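Local atomic coordinates of putative ATP-grasp superfamily protein (Archaeoglobus fulgidus, PDB entry 3DF7), a protein that is of unknown function but, as a putative member of the ATP-grasp superfamily, may bind ATP and a metal ion. Residues A[13-16]-A[17-20]; A[83-86]-A[87-91]; A[108-111]-A[112-115]; A[212-215]-A[216-220]; A[261-264]-A[265-268]. All blocks are in the same frame, centred on the assembly; numbering follows the deposited sequence.

Interaction 1. Residues A[13-16]-A[17-20]; sequences GERI and EDST
Asp18 OD1 is approached from two sources, the guanidinium of Arg15 and a water that bridges the two side chains. Arg15 NH2 lies 3.4 Å from Asp18 OD1. This is a salt bridge of charges only, because the oxygen stands well out of the guanidinium plane and no N-H points at it. The guanidinium and carboxylate planes are 66° apart. The directed bonds run through the water instead. It accepts from Arg15 NH2 at 2.7 Å, in the plane of the guanidinium, and donates to Asp18 OD1 at 2.8 Å. Beside this polar pair, Ile16 reaches forward to the first turn of the helix. Its CG1 sits between the backbone N and the carbonyl carbon (chi1 61°). With the rest of the chain extended, this brings Ile16 CD1 to 3.8 Å from Thr20 CG2. The two side chains cross at about a right angle. Ile16 also touches Phe9 and Ala10 of helix 9-12. Replacing Ile16 with alanine would probably leave the Thr20 methyl without its apolar neighbour and open a gap toward helix 9-12. Thr20 N gives Glu17 O a weak bond of 3.1 Å. The contact is a helix N-terminus at the surface, with Glu17 at the N-cap position, where the loop after helix 9-12 enters helix 18-35.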
loop_
_atom_site.group_PDB
_atom_site.type_symbol
_atom_site.label_atom_id
_atom_site.label_comp_id
_atom_site.label_asym_id
_atom_site.label_seq_id
_atom_site.Cartn_x
_atom_site.Cartn_y
_atom_site.Cartn_z
ATOM N N GLY A 13 -13.603 -8.764 3.362
ATOM C CA GLY A 13 -13.467 -10.088 2.776
ATOM C C GLY A 13 -13.385 -11.246 3.749
ATOM O O GLY A 13 -14.293 -11.463 4.550
ATOM N N GLU A 14 -12.292 -11.995 3.658
ATOM C CA GLU A 14 -12.053 -13.149 4.516
ATOM C C GLU A 14 -11.378 -12.693 5.802
ATOM O O GLU A 14 -10.765 -11.628 5.849
ATOM C CB GLU A 14 -11.145 -14.153 3.799
ATOM C CG GLU A 14 -11.755 -14.792 2.557
ATOM C CD GLU A 14 -12.791 -15.851 2.895
ATOM O OE1 GLU A 14 -12.434 -16.826 3.593
ATOM O OE2 GLU A 14 -13.956 -15.711 2.467
ATOM N N ARG A 15 -11.485 -13.497 6.849
ATOM C CA ARG A 15 -10.849 -13.133 8.100
ATOM C C ARG A 15 -9.362 -13.452 7.975
ATOM O O ARG A 15 -8.990 -14.526 7.504
ATOM C CB ARG A 15 -11.457 -13.919 9.264
ATOM C CG ARG A 15 -10.986 -13.452 10.638
ATOM C CD ARG A 15 -11.339 -11.984 10.878
ATOM N NE ARG A 15 -11.023 -11.558 12.239
ATOM C CZ ARG A 15 -11.227 -10.328 12.705
ATOM N NH1 ARG A 15 -11.746 -9.395 11.921
ATOM N NH2 ARG A 15 -10.908 -10.031 13.959
ATOM N N ILE A 16 -8.517 -12.503 8.363
ATOM C CA ILE A 16 -7.073 -12.697 8.316
ATOM C C ILE A 16 -6.547 -12.413 9.719
ATOM O O ILE A 16 -7.271 -11.874 10.550
ATOM C CB ILE A 16 -6.395 -11.730 7.322
ATOM C CG1 ILE A 16 -6.643 -10.282 7.747
ATOM C CG2 ILE A 16 -6.925 -11.971 5.913
ATOM C CD1 ILE A 16 -5.912 -9.272 6.894
ATOM N N GLU A 17 -5.297 -12.781 9.988
ATOM C CA GLU A 17 -4.717 -12.549 11.307
ATOM C C GLU A 17 -4.853 -11.076 11.702
ATOM O O GLU A 17 -4.672 -10.186 10.871
ATOM C CB GLU A 17 -3.246 -12.975 11.319
ATOM C CG GLU A 17 -2.372 -12.262 10.306
ATOM C CD GLU A 17 -0.993 -12.880 10.214
ATOM O OE1 GLU A 17 -0.903 -14.069 9.837
ATOM O OE2 GLU A 17 -0.001 -12.185 10.521
ATOM N N ASP A 18 -5.171 -10.832 12.971
ATOM C CA ASP A 18 -5.368 -9.479 13.489
ATOM C C ASP A 18 -4.228 -8.508 13.218
ATOM O O ASP A 18 -4.466 -7.330 12.956
ATOM C CB ASP A 18 -5.626 -9.515 14.995
ATOM C CG ASP A 18 -6.725 -10.483 15.375
ATOM O OD1 ASP A 18 -7.590 -10.771 14.523
ATOM O OD2 ASP A 18 -6.730 -10.946 16.530
ATOM N N SER A 19 -2.994 -8.997 13.294
ATOM C CA SER A 19 -1.825 -8.155 13.064
ATOM C C SER A 19 -1.909 -7.426 11.729
ATOM O O SER A 19 -1.649 -6.223 11.650
ATOM C CB SER A 19 -0.548 -8.996 13.099
ATOM O OG SER A 19 0.576 -8.209 12.749
ATOM N N THR A 20 -2.266 -8.163 10.683
ATOM C CA THR A 20 -2.384 -7.596 9.344
ATOM C C THR A 20 -3.738 -6.920 9.175
ATOM O O THR A 20 -3.855 -5.912 8.481
ATOM C CB THR A 20 -2.247 -8.692 8.258
ATOM O OG1 THR A 20 -0.978 -9.340 8.390
ATOM C CG2 THR A 20 -2.354 -8.084 6.860
HETATM O O HOH W 1 -9.795 -11.077 16.218
#

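Interaction 2. Residues A[83-86]-A[87-91]; sequences LLYT and LTKKA
Helix 83-92 is the helix of a beta-alpha-beta unit between strands 72-76 and 96-97, and this contact is made of i to i+4 pairs along it. Leu84 O takes two bonds from one residue. Thr88 OG1 donates to Leu84 O at 2.8 Å and Thr88 N to the same oxygen at 3.0 Å. The two donors come from opposite faces of the carbonyl plane. The hydroxyl of Thr88 is turned back over the helix, with OG1 anti to its own carbonyl carbon (chi1 -57°). This buried hydroxyl is thereby satisfied by the preceding turn.

Along the flank next to helix 102-108, Tyr85 and Lys89 lie side by side and point the same way. The lysine is exposed and its chain is fully extended. Its CD passes 3.8 Å from Tyr85 CZ, oblique to the ring. A water joins the two ends, 2.9 Å from Tyr85 OH and 3.1 Å from Lys89 NZ, the latter bond weak. Tyr85 also rests on Ala106 of helix 102-108, and Lys89 touches Ser102.

A third pair is apolar. Leu83 CD1 meets Leu87 CD1 at 3.7 Å. Leu87 continues inward onto Ile75 of strand 72-76 and Met63 of helix 63-67. Lys90 turns away from the contact to form a salt bridge with Glu64.

Leu87 N to Leu83 O and Lys89 N to Tyr85 O are among the i to i+4 backbone bonds of the helix. This is an amphipathic crossover helix of an alpha/beta layer, with Leu84 and Leu87 against the parallel sheet.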
loop_
_atom_site.group_PDB
_atom_site.type_symbol
_atom_site.label_atom_id
_atom_site.label_comp_id
_atom_site.label_asym_id
_atom_site.label_seq_id
_atom_site.Cartn_x
_atom_site.Cartn_y
_atom_site.Cartn_z
ATOM N N LEU A 83 -4.230 -12.277 -4.985
ATOM C CA LEU A 83 -5.551 -11.879 -4.511
ATOM C C LEU A 83 -5.931 -10.502 -5.050
ATOM O O LEU A 83 -7.005 -10.331 -5.626
ATOM C CB LEU A 83 -5.575 -11.865 -2.982
ATOM C CG LEU A 83 -6.854 -11.379 -2.303
ATOM C CD1 LEU A 83 -8.034 -12.260 -2.712
ATOM C CD2 LEU A 83 -6.660 -11.411 -0.793
ATOM N N LEU A 84 -5.056 -9.516 -4.856
ATOM C CA LEU A 84 -5.326 -8.171 -5.344
ATOM C C LEU A 84 -5.570 -8.234 -6.848
ATOM O O LEU A 84 -6.476 -7.589 -7.374
ATOM C CB LEU A 84 -4.144 -7.241 -5.047
ATOM C CG LEU A 84 -4.283 -5.817 -5.602
ATOM C CD1 LEU A 84 -5.474 -5.123 -4.946
ATOM C CD2 LEU A 84 -3.006 -5.024 -5.350
ATOM N N TYR A 85 -4.755 -9.026 -7.532
ATOM C CA TYR A 85 -4.877 -9.194 -8.974
ATOM C C TYR A 85 -6.255 -9.716 -9.389
ATOM O O TYR A 85 -6.944 -9.092 -10.205
ATOM C CB TYR A 85 -3.798 -10.159 -9.479
ATOM C CG TYR A 85 -4.016 -10.615 -10.905
ATOM C CD1 TYR A 85 -3.737 -9.771 -11.979
ATOM C CD2 TYR A 85 -4.545 -11.876 -11.177
ATOM C CE1 TYR A 85 -3.984 -10.171 -13.293
ATOM C CE2 TYR A 85 -4.797 -12.285 -12.483
ATOM C CZ TYR A 85 -4.515 -11.429 -13.535
ATOM O OH TYR A 85 -4.771 -11.827 -14.827
ATOM N N THR A 86 -6.665 -10.848 -8.824
ATOM C CA THR A 86 -7.948 -11.440 -9.191
ATOM C C THR A 86 -9.147 -10.563 -8.851
ATOM O O THR A 86 -10.088 -10.459 -9.641
ATOM C CB THR A 86 -8.122 -12.841 -8.554
ATOM O OG1 THR A 86 -8.173 -12.731 -7.126
ATOM C CG2 THR A 86 -6.956 -13.731 -8.940
ATOM N N LEU A 87 -9.108 -9.915 -7.691
ATOM C CA LEU A 87 -10.209 -9.051 -7.289
ATOM C C LEU A 87 -10.333 -7.870 -8.241
ATOM O O LEU A 87 -11.436 -7.510 -8.662
ATOM C CB LEU A 87 -10.002 -8.555 -5.857
ATOM C CG LEU A 87 -10.117 -9.624 -4.766
ATOM C CD1 LEU A 87 -9.698 -9.037 -3.429
ATOM C CD2 LEU A 87 -11.546 -10.144 -4.700
ATOM N N THR A 88 -9.199 -7.274 -8.592
ATOM C CA THR A 88 -9.202 -6.129 -9.494
ATOM C C THR A 88 -9.655 -6.525 -10.897
ATOM O O THR A 88 -10.463 -5.832 -11.518
ATOM C CB THR A 88 -7.806 -5.487 -9.582
ATOM O OG1 THR A 88 -7.370 -5.117 -8.267
ATOM C CG2 THR A 88 -7.852 -4.242 -10.461
ATOM N N LYS A 89 -9.135 -7.641 -11.392
ATOM C CA LYS A 89 -9.488 -8.123 -12.725
ATOM C C LYS A 89 -10.997 -8.343 -12.823
ATOM O O LYS A 89 -11.611 -8.073 -13.857
ATOM C CB LYS A 89 -8.745 -9.429 -13.017
ATOM C CG LYS A 89 -8.897 -9.931 -14.447
ATOM C CD LYS A 89 -8.097 -11.206 -14.653
ATOM C CE LYS A 89 -8.256 -11.738 -16.067
ATOM N NZ LYS A 89 -7.527 -13.022 -16.235
ATOM N N LYS A 90 -11.585 -8.833 -11.739
ATOM C CA LYS A 90 -13.020 -9.086 -11.681
ATOM C C LYS A 90 -13.785 -7.767 -11.717
ATOM O O LYS A 90 -14.759 -7.622 -12.456
ATOM C CB LYS A 90 -13.363 -9.855 -10.399
ATOM C CG LYS A 90 -14.855 -10.062 -10.164
ATOM C CD LYS A 90 -15.111 -10.875 -8.899
ATOM C CE LYS A 90 -16.599 -11.055 -8.644
ATOM N NZ LYS A 90 -16.853 -11.954 -7.483
ATOM N N ALA A 91 -13.332 -6.803 -10.923
ATOM C CA ALA A 91 -13.982 -5.498 -10.859
ATOM C C ALA A 91 -13.895 -4.708 -12.171
ATOM O O ALA A 91 -14.844 -4.027 -12.550
ATOM C CB ALA A 91 -13.384 -4.684 -9.715
HETATM O O HOH W 2 -5.045 -14.647 -15.478
#

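Interaction 3. Residues A[108-111]-A[112-115]; sequences TSDK and WELY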
loop_
_atom_site.group_PDB
_atom_site.type_symbol
_atom_site.label_atom_id
_atom_site.label_comp_id
_atom_site.label_asym_id
_atom_site.label_seq_id
_atom_site.Cartn_x
_atom_site.Cartn_y
_atom_site.Cartn_z
ATOM N N THR A 108 3.563 -6.324 -10.549
ATOM C CA THR A 108 4.015 -5.869 -9.236
ATOM C C THR A 108 3.766 -6.887 -8.125
ATOM O O THR A 108 4.415 -6.834 -7.080
ATOM C CB THR A 108 3.345 -4.528 -8.835
ATOM O OG1 THR A 108 1.929 -4.709 -8.707
ATOM C CG2 THR A 108 3.625 -3.460 -9.882
ATOM N N SER A 109 2.840 -7.816 -8.354
ATOM C CA SER A 109 2.510 -8.835 -7.357
ATOM C C SER A 109 3.541 -9.954 -7.270
ATOM O O SER A 109 3.648 -10.633 -6.246
ATOM C CB SER A 109 1.140 -9.444 -7.654
ATOM O OG SER A 109 0.116 -8.483 -7.480
ATOM N N ASP A 110 4.282 -10.151 -8.355
ATOM C CA ASP A 110 5.309 -11.181 -8.412
ATOM C C ASP A 110 6.660 -10.476 -8.401
ATOM O O ASP A 110 7.059 -9.884 -9.400
ATOM C CB ASP A 110 5.169 -12.003 -9.696
ATOM C CG ASP A 110 6.102 -13.199 -9.723
ATOM O OD1 ASP A 110 7.235 -13.080 -9.212
ATOM O OD2 ASP A 110 5.708 -14.252 -10.264
ATOM N N LYS A 111 7.360 -10.548 -7.277
ATOM C CA LYS A 111 8.652 -9.881 -7.144
ATOM C C LYS A 111 9.671 -10.298 -8.202
ATOM O O LYS A 111 10.530 -9.504 -8.587
ATOM C CB LYS A 111 9.225 -10.116 -5.746
ATOM C CG LYS A 111 8.346 -9.570 -4.627
ATOM C CD LYS A 111 9.050 -9.626 -3.275
ATOM C CE LYS A 111 8.104 -9.241 -2.147
ATOM N NZ LYS A 111 6.999 -10.221 -1.979
ATOM N N TRP A 112 9.590 -11.539 -8.673
ATOM C CA TRP A 112 10.534 -11.981 -9.693
ATOM C C TRP A 112 10.220 -11.287 -11.012
ATOM O O TRP A 112 11.122 -10.847 -11.724
ATOM C CB TRP A 112 10.476 -13.495 -9.894
ATOM C CG TRP A 112 11.454 -13.955 -10.942
ATOM C CD1 TRP A 112 11.158 -14.566 -12.127
ATOM C CD2 TRP A 112 12.879 -13.793 -10.919
ATOM N NE1 TRP A 112 12.309 -14.791 -12.847
ATOM C CE2 TRP A 112 13.379 -14.326 -12.130
ATOM C CE3 TRP A 112 13.781 -13.248 -9.997
ATOM C CZ2 TRP A 112 14.745 -14.332 -12.439
ATOM C CZ3 TRP A 112 15.139 -13.254 -10.304
ATOM C CH2 TRP A 112 15.606 -13.792 -11.518
ATOM N N GLU A 113 8.937 -11.196 -11.339
ATOM C CA GLU A 113 8.527 -10.533 -12.567
ATOM C C GLU A 113 8.834 -9.037 -12.449
ATOM O O GLU A 113 9.273 -8.410 -13.409
ATOM C CB GLU A 113 7.032 -10.752 -12.817
ATOM C CG GLU A 113 6.687 -12.154 -13.321
ATOM C CD GLU A 113 7.349 -12.469 -14.655
ATOM O OE1 GLU A 113 7.232 -11.648 -15.586
ATOM O OE2 GLU A 113 7.988 -13.537 -14.777
ATOM N N LEU A 114 8.620 -8.472 -11.267
ATOM C CA LEU A 114 8.892 -7.051 -11.073
ATOM C C LEU A 114 10.383 -6.781 -11.239
ATOM O O LEU A 114 10.776 -5.779 -11.829
ATOM C CB LEU A 114 8.427 -6.586 -9.690
ATOM C CG LEU A 114 8.653 -5.097 -9.393
ATOM C CD1 LEU A 114 7.988 -4.243 -10.471
ATOM C CD2 LEU A 114 8.096 -4.759 -8.023
ATOM N N TYR A 115 11.212 -7.676 -10.714
ATOM C CA TYR A 115 12.659 -7.524 -10.835
ATOM C C TYR A 115 13.069 -7.435 -12.311
ATOM O O TYR A 115 13.803 -6.529 -12.713
ATOM C CB TYR A 115 13.367 -8.708 -10.172
ATOM C CG TYR A 115 14.820 -8.854 -10.572
ATOM C CD1 TYR A 115 15.762 -7.881 -10.236
ATOM C CD2 TYR A 115 15.249 -9.966 -11.298
ATOM C CE1 TYR A 115 17.103 -8.015 -10.615
ATOM C CE2 TYR A 115 16.579 -10.105 -11.682
ATOM C CZ TYR A 115 17.498 -9.130 -11.339
ATOM O OH TYR A 115 18.813 -9.273 -11.725
#
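Asp110 is the N-cap residue of helix 111-118, and its side chain carries most of this contact. The carboxylate swings forward over the first turn because CG is anti to the backbone N (chi1 -173°). One oxygen then serves two amides. Trp112 N donates to Asp110 OD1 at 2.9 Å and meets that oxygen nearly along its C-O axis, but the N-H is bent, at 133°. Glu113 N gives Asp110 OD1 a straighter but weak bond of 3.3 Å. The other oxygen, OD2, is held by a salt bridge to Arg141. With both oxygens bound, the carboxylate is probably fixed in rotation, and the helix end and the arginine would both tend to stabilise its charge.

Glu113 CB and CG pass beside the cap before the chain bends at chi2 and leads its carboxylate away. Glu113 CG packs 3.8 Å from Asp110 CG. The two carboxylate planes are 79° apart, and the like-charged Asp110 OD2 and Glu113 OE2 stay 5.1 Å from each other. Glu113 OE2 turns to a long, weak ion pair with Lys116.

The Lys111 side chain leaves the contact. It runs out extended and bends only at its last torsion, and NZ is hydrogen-bonded to the carbonyl oxygens of Pro140 and Ala143. Trp112 carries its indole away from the cap, against Leu129, Thr127 and Ile160. Leu114 points back toward the loop and packs on Ile245 of strand 240-246.

The main chain closes the turn: Leu114 N donates to Asp110 O at 2.8 Å, and Tyr115 N to Lys111 O at 2.9 Å.

Interaction 4. Residues A[212-215]-A[216-220]; sequences VVEE and AVRAV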
loop_
_atom_site.group_PDB
_atom_site.type_symbol
_atom_site.label_atom_id
_atom_site.label_comp_id
_atom_site.label_asym_id
_atom_site.label_seq_id
_atom_site.Cartn_x
_atom_site.Cartn_y
_atom_site.Cartn_z
ATOM N N VAL A 212 15.134 10.040 -3.876
ATOM C CA VAL A 212 14.215 8.932 -3.654
ATOM C C VAL A 212 12.927 9.102 -4.466
ATOM O O VAL A 212 12.391 8.135 -5.005
ATOM C CB VAL A 212 13.917 8.792 -2.140
ATOM C CG1 VAL A 212 12.733 7.873 -1.907
ATOM C CG2 VAL A 212 15.156 8.234 -1.440
ATOM N N VAL A 213 12.437 10.333 -4.562
ATOM C CA VAL A 213 11.235 10.598 -5.341
ATOM C C VAL A 213 11.557 10.391 -6.818
ATOM O O VAL A 213 10.791 9.765 -7.544
ATOM C CB VAL A 213 10.731 12.047 -5.134
ATOM C CG1 VAL A 213 9.616 12.368 -6.133
ATOM C CG2 VAL A 213 10.216 12.211 -3.713
ATOM N N GLU A 214 12.707 10.899 -7.252
ATOM C CA GLU A 214 13.103 10.764 -8.654
ATOM C C GLU A 214 13.161 9.302 -9.083
ATOM O O GLU A 214 12.692 8.944 -10.164
ATOM C CB GLU A 214 14.467 11.417 -8.896
ATOM C CG GLU A 214 14.848 11.503 -10.375
ATOM C CD GLU A 214 16.200 12.158 -10.604
ATOM O OE1 GLU A 214 16.424 13.254 -10.056
ATOM O OE2 GLU A 214 17.031 11.585 -11.339
ATOM N N GLU A 215 13.736 8.456 -8.235
ATOM C CA GLU A 215 13.837 7.040 -8.566
ATOM C C GLU A 215 12.507 6.306 -8.435
ATOM O O GLU A 215 12.263 5.337 -9.150
ATOM C CB GLU A 215 14.910 6.368 -7.705
ATOM C CG GLU A 215 16.313 6.918 -7.956
ATOM C CD GLU A 215 16.601 7.129 -9.433
ATOM O OE1 GLU A 215 16.438 6.170 -10.216
ATOM O OE2 GLU A 215 16.985 8.257 -9.815
ATOM N N ALA A 216 11.646 6.755 -7.524
ATOM C CA ALA A 216 10.339 6.124 -7.356
ATOM C C ALA A 216 9.524 6.379 -8.622
ATOM O O ALA A 216 8.853 5.486 -9.137
ATOM C CB ALA A 216 9.612 6.705 -6.149
ATOM N N VAL A 217 9.589 7.610 -9.114
ATOM C CA VAL A 217 8.873 7.983 -10.324
ATOM C C VAL A 217 9.409 7.169 -11.494
ATOM O O VAL A 217 8.640 6.641 -12.292
ATOM C CB VAL A 217 9.039 9.488 -10.639
ATOM C CG1 VAL A 217 8.466 9.804 -12.016
ATOM C CG2 VAL A 217 8.330 10.323 -9.574
ATOM N N ARG A 218 10.733 7.064 -11.578
ATOM C CA ARG A 218 11.368 6.316 -12.657
ATOM C C ARG A 218 10.869 4.870 -12.663
ATOM O O ARG A 218 10.659 4.280 -13.723
ATOM C CB ARG A 218 12.893 6.340 -12.492
ATOM C CG ARG A 218 13.653 5.981 -13.773
ATOM C CD ARG A 218 15.160 5.874 -13.527
ATOM N NE ARG A 218 15.683 7.036 -12.811
ATOM C CZ ARG A 218 15.728 8.274 -13.294
ATOM N NH1 ARG A 218 15.284 8.544 -14.517
ATOM N NH2 ARG A 218 16.214 9.248 -12.543
ATOM N N ALA A 219 10.672 4.311 -11.473
ATOM C CA ALA A 219 10.196 2.939 -11.327
ATOM C C ALA A 219 8.777 2.738 -11.847
ATOM O O ALA A 219 8.518 1.813 -12.620
ATOM C CB ALA A 219 10.271 2.513 -9.857
ATOM N N VAL A 220 7.851 3.594 -11.422
ATOM C CA VAL A 220 6.465 3.448 -11.851
ATOM C C VAL A 220 6.262 3.714 -13.335
ATOM O O VAL A 220 5.366 3.151 -13.951
ATOM C CB VAL A 220 5.502 4.349 -11.030
ATOM C CG1 VAL A 220 5.530 3.928 -9.554
ATOM C CG2 VAL A 220 5.880 5.805 -11.176
#
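Glu214, Glu215 and Arg218 form a salt-bridge network on helix 206-220, joining residues three and four positions apart. Both glutamates lie alongside the arginine and point the same way, but their carboxylates are turned differently. That of Glu215 is only 30° from the guanidinium plane. Arg218 grips it side-on with two nitrogens. Its NE donates to Glu215 OE1 at 2.8 Å, and its NH2 to Glu215 OE2 at 3.0 Å. Both oxygens are met on their syn side. They lie in the guanidinium plane, while the nitrogens stand 28° out of the carboxylate plane. The bend of Glu215 at chi2 helps turn its carboxylate toward Arg218 NE and NH2.

The carboxylate of Glu214 stands almost across the guanidinium, at 83°. Its extended chain places OE2 at the guanidinium edge, 2.8 Å from Arg218 NH2. NH2 thus serves both carboxylates, and the guanidinium charge probably offsets their mutual repulsion.

Val213 and Val217 belong to another side of the helix. Val213 CG1 lies 4.2 Å from Val217 CG2. These valines pack on strand 180-191, while Val212 and Ala216 rest on strands 168-176 and 228-236, so this part of the helix covers the large antiparallel sheet. Four backbone bonds of i to i+4 type cross from 212-215 to 216-220.

The Arg218 chain turns back at chi3. Glu214 O lies over one face of the Arg218 guanidinium, 4.0 Å from its plane and offset toward the rim.

Interaction 5. Residues A[261-264]-A[265-268]; sequences GASV and ADLL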
loop_
_atom_site.group_PDB
_atom_site.type_symbol
_atom_site.label_atom_id
_atom_site.label_comp_id
_atom_site.label_asym_id
_atom_site.label_seq_id
_atom_site.Cartn_x
_atom_site.Cartn_y
_atom_site.Cartn_z
ATOM N N GLY A 261 -3.450 17.578 6.496
ATOM C CA GLY A 261 -4.713 18.285 6.434
ATOM C C GLY A 261 -5.418 17.950 5.133
ATOM O O GLY A 261 -6.299 18.679 4.683
ATOM N N ALA A 262 -5.020 16.835 4.525
ATOM C CA ALA A 262 -5.608 16.381 3.268
ATOM C C ALA A 262 -5.587 14.857 3.218
ATOM O O ALA A 262 -4.572 14.237 3.534
ATOM C CB ALA A 262 -4.829 16.943 2.091
ATOM N N SER A 263 -6.700 14.260 2.811
ATOM C CA SER A 263 -6.793 12.806 2.723
ATOM C C SER A 263 -6.225 12.376 1.382
ATOM O O SER A 263 -6.000 13.209 0.510
ATOM C CB SER A 263 -8.251 12.362 2.798
ATOM O OG SER A 263 -8.958 12.794 1.642
ATOM N N VAL A 264 -5.998 11.076 1.207
ATOM C CA VAL A 264 -5.479 10.600 -0.070
ATOM C C VAL A 264 -6.493 10.962 -1.157
ATOM O O VAL A 264 -6.130 11.188 -2.312
ATOM C CB VAL A 264 -5.250 9.069 -0.054
ATOM C CG1 VAL A 264 -6.560 8.347 0.180
ATOM C CG2 VAL A 264 -4.613 8.626 -1.360
ATOM N N ALA A 265 -7.767 11.030 -0.777
ATOM C CA ALA A 265 -8.825 11.385 -1.721
ATOM C C ALA A 265 -8.653 12.836 -2.172
ATOM O O ALA A 265 -8.783 13.157 -3.359
ATOM C CB ALA A 265 -10.193 11.203 -1.074
ATOM N N ASP A 266 -8.367 13.714 -1.216
ATOM C CA ASP A 266 -8.162 15.125 -1.522
ATOM C C ASP A 266 -6.976 15.257 -2.464
ATOM O O ASP A 266 -7.030 15.984 -3.456
ATOM C CB ASP A 266 -7.869 15.927 -0.245
ATOM C CG ASP A 266 -9.072 16.041 0.678
ATOM O OD1 ASP A 266 -10.191 16.304 0.187
ATOM O OD2 ASP A 266 -8.890 15.887 1.904
ATOM N N LEU A 267 -5.904 14.541 -2.145
ATOM C CA LEU A 267 -4.688 14.585 -2.941
ATOM C C LEU A 267 -4.877 14.033 -4.352
ATOM O O LEU A 267 -4.357 14.594 -5.318
ATOM C CB LEU A 267 -3.571 13.841 -2.202
ATOM C CG LEU A 267 -3.161 14.506 -0.885
ATOM C CD1 LEU A 267 -2.127 13.662 -0.161
ATOM C CD2 LEU A 267 -2.610 15.900 -1.171
ATOM N N LEU A 268 -5.624 12.941 -4.477
ATOM C CA LEU A 268 -5.869 12.358 -5.792
ATOM C C LEU A 268 -6.773 13.280 -6.597
ATOM O O LEU A 268 -6.769 13.251 -7.827
ATOM C CB LEU A 268 -6.521 10.978 -5.658
ATOM C CG LEU A 268 -5.621 9.868 -5.110
ATOM C CD1 LEU A 268 -6.430 8.587 -4.919
ATOM C CD2 LEU A 268 -4.458 9.633 -6.076
HETATM O O HOH W 3 -7.702 19.117 2.292
#
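The backbone leaves helix 256-260 at Gly261, which has positive phi (74°), runs extended through Ala262 and Ser263, and enters helix 264-268 at Val264. Ser263 and Asp266 tie this entry together as a capping box. Ser263 OG accepts from Asp266 N at 3.1 Å. In return, Ser263 N donates to Asp266 OD2 at 2.9 Å in a nearly straight bond (174°), meeting the oxygen on its anti side. The serine hydroxyl reaches the helix because OG sits between its own backbone N and carbonyl carbon. Asp266 sends its CG back beside its own N, with chi1 at -69°, and this aims the carboxylate at the serine amide.

The carboxylate has other partners. The other oxygen, Asp266 OD1, is hydrogen-bonded to Tyr38 OH. A water donates to Gly261 O at 2.8 Å and more weakly to Asp266 OD2. An alanine in place of Asp266 would probably leave Ser263 N and the Tyr38 hydroxyl without these partners and free the cap to shift.

Apolar pairs flank the box. Ala262 CB lies 4.1 Å from Leu267 CD2. Val264 and Leu268 lie side by side, with Val264 CG2 at 4.0 Å from Leu268 CD1. Leu267 N bonds to Ser263 O at 3.0 Å and completes the first turn.

Val264, Ala265 and Leu268 all pack on Phe35 of helix 18-35, while Ser263 and Leu267 face helix 256-260 through Ser257 and Phe256.

The five contacts follow one another along the chain, and none touches another. Interactions 2 and 3 come closest, with nearest atoms about 5 Å apart; helix 102-108 lies between them in sequence and packs on helix 83-92. Interactions 3 and 4 both belong to the ATP-grasp domain, centres 17 Å apart, and both pack on strand 240-246. Interactions 1 and 5 are linked by helix 18-35: 13-17 leads into it and 18-20 begins it, while 264-268 packs on Phe35 at its far end, the centres 26 Å apart. None of these contacts involves a nucleotide, and they assign no active-site residue. An acetate, probably from the crystallisation solution, lies about 4 Å from the Thr20 side chain of interaction 1.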